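Local structure of extracellular solute-binding protein, family 1 (6FTH) at residues 70-83 against 89-103. The protein probably binds human milk oligosaccharides outside the cell and delivers them to an ABC transporter for uptake by the bacterium. Residues are numbered along the deposited sequence; the frame is centred on the assembly and turned at random.
Sequences WAQQKNATLAAGKI and HAFFPANAAQFPGLF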
# COMPACT_ATOMS: atom_id res chain seq x y z
N TRP A 70 19.00 2.34 0.74
CA TRP A 70 18.74 1.48 1.89
C TRP A 70 18.38 0.06 1.46
O TRP A 70 18.79 -0.91 2.09
CB TRP A 70 17.64 2.11 2.75
CG TRP A 70 17.30 1.28 3.94
CD1 TRP A 70 16.11 0.69 4.19
CD2 TRP A 70 18.17 0.91 5.01
NE1 TRP A 70 16.18 -0.03 5.36
CE2 TRP A 70 17.43 0.09 5.89
CE3 TRP A 70 19.50 1.20 5.32
CZ2 TRP A 70 17.97 -0.44 7.05
CZ3 TRP A 70 20.04 0.67 6.47
CH2 TRP A 70 19.28 -0.14 7.33
N ALA A 71 17.60 -0.08 0.40
CA ALA A 71 17.22 -1.41 -0.07
C ALA A 71 18.44 -2.28 -0.32
O ALA A 71 18.41 -3.49 -0.07
CB ALA A 71 16.43 -1.26 -1.36
N GLN A 72 19.52 -1.66 -0.78
CA GLN A 72 20.76 -2.36 -1.10
C GLN A 72 21.69 -2.53 0.09
O GLN A 72 22.55 -3.42 0.07
CB GLN A 72 21.50 -1.57 -2.18
CG GLN A 72 20.87 -1.68 -3.55
CD GLN A 72 21.09 -3.07 -4.19
OE1 GLN A 72 20.13 -3.77 -4.52
NE2 GLN A 72 22.36 -3.45 -4.37
N GLN A 73 21.54 -1.71 1.13
CA GLN A 73 22.43 -1.76 2.28
C GLN A 73 21.85 -2.51 3.47
O GLN A 73 22.62 -2.88 4.36
CB GLN A 73 22.79 -0.34 2.74
CG GLN A 73 23.52 0.51 1.72
CD GLN A 73 23.59 1.98 2.11
OE1 GLN A 73 23.18 2.38 3.21
NE2 GLN A 73 24.11 2.80 1.21
N LYS A 74 20.54 -2.75 3.49
CA LYS A 74 19.89 -3.21 4.73
C LYS A 74 20.44 -4.56 5.18
O LYS A 74 20.76 -4.74 6.37
CB LYS A 74 18.37 -3.28 4.56
CG LYS A 74 17.68 -3.86 5.80
CD LYS A 74 16.20 -3.49 5.89
CE LYS A 74 15.34 -4.36 5.03
NZ LYS A 74 13.89 -4.17 5.35
N ASN A 75 20.52 -5.53 4.27
CA ASN A 75 20.92 -6.87 4.69
C ASN A 75 22.34 -6.88 5.23
O ASN A 75 22.61 -7.45 6.29
CB ASN A 75 20.77 -7.85 3.53
CG ASN A 75 19.33 -8.10 3.16
OD1 ASN A 75 18.41 -7.74 3.91
ND2 ASN A 75 19.10 -8.73 2.01
N ALA A 76 23.25 -6.20 4.54
CA ALA A 76 24.63 -6.11 5.01
C ALA A 76 24.70 -5.40 6.36
O ALA A 76 25.50 -5.76 7.23
CB ALA A 76 25.48 -5.38 3.97
N THR A 77 23.88 -4.36 6.54
CA THR A 77 23.88 -3.62 7.81
C THR A 77 23.44 -4.52 8.96
O THR A 77 24.07 -4.53 10.02
CB THR A 77 22.97 -2.39 7.68
OG1 THR A 77 23.48 -1.52 6.65
CG2 THR A 77 22.89 -1.61 8.98
N LEU A 78 22.37 -5.28 8.75
CA LEU A 78 21.92 -6.22 9.78
C LEU A 78 22.97 -7.29 10.05
O LEU A 78 23.27 -7.61 11.20
CB LEU A 78 20.60 -6.86 9.35
CG LEU A 78 19.39 -5.93 9.42
CD1 LEU A 78 18.24 -6.45 8.55
CD2 LEU A 78 18.95 -5.73 10.85
N ALA A 79 23.53 -7.88 8.98
CA ALA A 79 24.52 -8.94 9.16
C ALA A 79 25.72 -8.46 9.96
O ALA A 79 26.28 -9.21 10.76
CB ALA A 79 24.97 -9.45 7.80
N ALA A 80 26.12 -7.20 9.76
CA ALA A 80 27.25 -6.63 10.48
C ALA A 80 26.88 -6.11 11.86
O ALA A 80 27.78 -5.80 12.65
CB ALA A 80 27.83 -5.48 9.68
N GLY A 81 25.59 -5.96 12.16
CA GLY A 81 25.19 -5.36 13.42
C GLY A 81 25.54 -3.90 13.56
O GLY A 81 25.58 -3.39 14.69
N LYS A 82 25.78 -3.19 12.46
CA LYS A 82 26.14 -1.77 12.56
C LYS A 82 24.88 -0.92 12.43
O LYS A 82 24.57 -0.36 11.38
CB LYS A 82 27.20 -1.39 11.52
CG LYS A 82 26.83 -1.57 10.05
CD LYS A 82 27.88 -0.89 9.16
CE LYS A 82 27.61 -1.09 7.67
NZ LYS A 82 27.78 -2.51 7.22
N ILE A 83 24.16 -0.82 13.53
CA ILE A 83 22.88 -0.12 13.52
C ILE A 83 22.97 1.15 14.35
O ILE A 83 23.66 1.20 15.38
CB ILE A 83 21.70 -1.02 13.95
CG1 ILE A 83 21.79 -1.39 15.42
CG2 ILE A 83 21.67 -2.31 13.09
CD1 ILE A 83 20.51 -2.03 15.92
N HIS A 89 12.00 4.23 9.48
CA HIS A 89 11.66 3.80 8.12
C HIS A 89 12.71 2.82 7.59
O HIS A 89 12.99 2.76 6.38
CB HIS A 89 11.43 5.00 7.18
CG HIS A 89 11.00 4.65 5.77
ND1 HIS A 89 10.25 3.53 5.46
CD2 HIS A 89 11.20 5.29 4.59
CE1 HIS A 89 10.02 3.49 4.16
NE2 HIS A 89 10.59 4.54 3.61
N ALA A 90 13.29 2.04 8.50
CA ALA A 90 14.41 1.17 8.18
C ALA A 90 14.10 -0.30 8.36
O ALA A 90 14.39 -1.10 7.45
CB ALA A 90 15.62 1.58 9.04
N PHE A 91 13.54 -0.69 9.50
CA PHE A 91 13.39 -2.10 9.88
C PHE A 91 11.93 -2.47 10.13
O PHE A 91 11.22 -1.81 10.90
CB PHE A 91 14.22 -2.41 11.12
CG PHE A 91 15.68 -2.12 10.95
CD1 PHE A 91 16.43 -2.85 10.06
CD2 PHE A 91 16.30 -1.14 11.69
CE1 PHE A 91 17.78 -2.56 9.87
CE2 PHE A 91 17.64 -0.85 11.52
CZ PHE A 91 18.38 -1.58 10.61
N PHE A 92 11.50 -3.53 9.46
CA PHE A 92 10.19 -4.09 9.68
C PHE A 92 10.26 -5.13 10.79
O PHE A 92 11.35 -5.63 11.12
CB PHE A 92 9.70 -4.77 8.41
CG PHE A 92 9.28 -3.82 7.35
CD1 PHE A 92 10.20 -3.31 6.45
CD2 PHE A 92 7.96 -3.41 7.26
CE1 PHE A 92 9.80 -2.41 5.48
CE2 PHE A 92 7.57 -2.50 6.28
CZ PHE A 92 8.49 -2.01 5.40
N PRO A 93 9.12 -5.49 11.37
CA PRO A 93 9.14 -6.54 12.39
C PRO A 93 9.82 -7.81 11.92
O PRO A 93 10.58 -8.41 12.68
CB PRO A 93 7.65 -6.75 12.68
CG PRO A 93 7.03 -5.38 12.44
CD PRO A 93 7.80 -4.83 11.26
N ALA A 94 9.59 -8.21 10.67
CA ALA A 94 10.23 -9.42 10.15
C ALA A 94 11.75 -9.31 10.19
O ALA A 94 12.44 -10.31 10.44
CB ALA A 94 9.75 -9.70 8.73
N ASN A 95 12.30 -8.12 9.93
CA ASN A 95 13.75 -7.94 9.96
C ASN A 95 14.29 -8.11 11.38
O ASN A 95 15.31 -8.77 11.59
CB ASN A 95 14.14 -6.56 9.44
CG ASN A 95 13.68 -6.30 8.01
OD1 ASN A 95 13.13 -5.23 7.71
ND2 ASN A 95 13.91 -7.27 7.13
N ALA A 96 13.66 -7.47 12.37
CA ALA A 96 14.14 -7.60 13.73
C ALA A 96 14.04 -9.05 14.21
O ALA A 96 14.93 -9.53 14.92
CB ALA A 96 13.39 -6.66 14.68
N ALA A 97 12.99 -9.76 13.80
CA ALA A 97 12.82 -11.13 14.24
C ALA A 97 13.95 -12.03 13.74
O ALA A 97 14.31 -13.00 14.41
CB ALA A 97 11.47 -11.67 13.76
N GLN A 98 14.50 -11.73 12.56
CA GLN A 98 15.65 -12.47 12.05
C GLN A 98 16.94 -12.10 12.77
O GLN A 98 17.90 -12.87 12.71
CB GLN A 98 15.86 -12.21 10.56
CG GLN A 98 14.70 -12.63 9.66
CD GLN A 98 14.62 -14.14 9.45
OE1 GLN A 98 15.62 -14.86 9.56
NE2 GLN A 98 13.41 -14.61 9.13
N PHE A 99 16.98 -10.94 13.44
CA PHE A 99 18.16 -10.48 14.18
C PHE A 99 17.72 -9.94 15.53
O PHE A 99 17.92 -8.77 15.85
CB PHE A 99 18.90 -9.40 13.40
CG PHE A 99 19.38 -9.83 12.04
CD1 PHE A 99 18.55 -9.75 10.95
CD2 PHE A 99 20.68 -10.28 11.87
CE1 PHE A 99 18.99 -10.15 9.70
CE2 PHE A 99 21.12 -10.67 10.62
CZ PHE A 99 20.27 -10.61 9.54
N PRO A 100 17.13 -10.79 16.37
CA PRO A 100 16.40 -10.27 17.54
C PRO A 100 17.27 -9.55 18.55
O PRO A 100 16.87 -8.50 19.07
CB PRO A 100 15.77 -11.54 18.14
CG PRO A 100 16.75 -12.62 17.79
CD PRO A 100 17.27 -12.26 16.41
N GLY A 101 18.46 -10.09 18.86
CA GLY A 101 19.32 -9.48 19.86
C GLY A 101 19.83 -8.11 19.50
O GLY A 101 20.42 -7.44 20.35
N LEU A 102 19.61 -7.67 18.26
CA LEU A 102 20.06 -6.36 17.80
C LEU A 102 19.16 -5.23 18.30
O LEU A 102 19.62 -4.08 18.34
CB LEU A 102 20.06 -6.35 16.27
CG LEU A 102 21.32 -5.97 15.50
CD1 LEU A 102 22.59 -6.63 16.08
CD2 LEU A 102 21.13 -6.38 14.04
N PHE A 103 17.92 -5.52 18.67
CA PHE A 103 16.91 -4.48 18.88
C PHE A 103 16.27 -4.57 20.25
O PHE A 103 15.99 -5.66 20.76
CB PHE A 103 15.82 -4.56 17.79
CG PHE A 103 16.34 -4.28 16.41
CD1 PHE A 103 16.68 -2.99 16.04
CD2 PHE A 103 16.53 -5.30 15.50
CE1 PHE A 103 17.18 -2.71 14.77
CE2 PHE A 103 17.02 -5.03 14.23
CZ PHE A 103 17.34 -3.73 13.87
O HOH W 1 13.39 -1.71 4.39
O HOH W 2 12.32 -6.71 4.26
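W70 and K74 of helix 67-80 each donate a hydrogen bond to the chain that follows strand 86-88. The indole NE1 of W70 donates to A90 O over 3.0 Å; NE1 lies in the carbonyl plane at a C=O...N angle of 115°, so the N-H is directed at a lone pair of A90 O. K74 NZ lies 2.7 Å from N95 OD1, above the amide plane, while F92 N donates to the same OD1 from the opposite face, 2.9 Å away. Two donors thus grip this oxygen, and the second ties N95 back to the N-cap residue of helix 93-98. The lysine chain, extended from the backbone and then bent at its third torsion, brings NZ to the edge of the F92 ring and to a water that bridges it to A90 O.

Among the rings, W70 turns the edge of its six-membered ring to the face of F91 in an offset edge-to-face pair, with planes at 76° and centroids 5.4 Å apart. CG of W70 stands anti to the backbone N (chi1 179°), which carries the indole to A90 and F91, while strand 29-36 packs against it through L33 and V35. A leucine in place of W70 would probably leave A90 O without its indole donor and F91 without its edge-on neighbour.

Apolar contacts continue around L78. Its CB sits over the centre of the F99 ring, 3.7 Å from the centroid, a CH-pi contact; its CD2 meets F91 CE1 at 3.5 Å. Farther along, I83 CD1 approaches F103 CE1 at 3.6 Å and also touches L102. Directional bonds from W70 and K74 thus set the position of 90-95, F91 links W70 to L78 and I83, and shape fit alone holds those two against F99, L102 and F103.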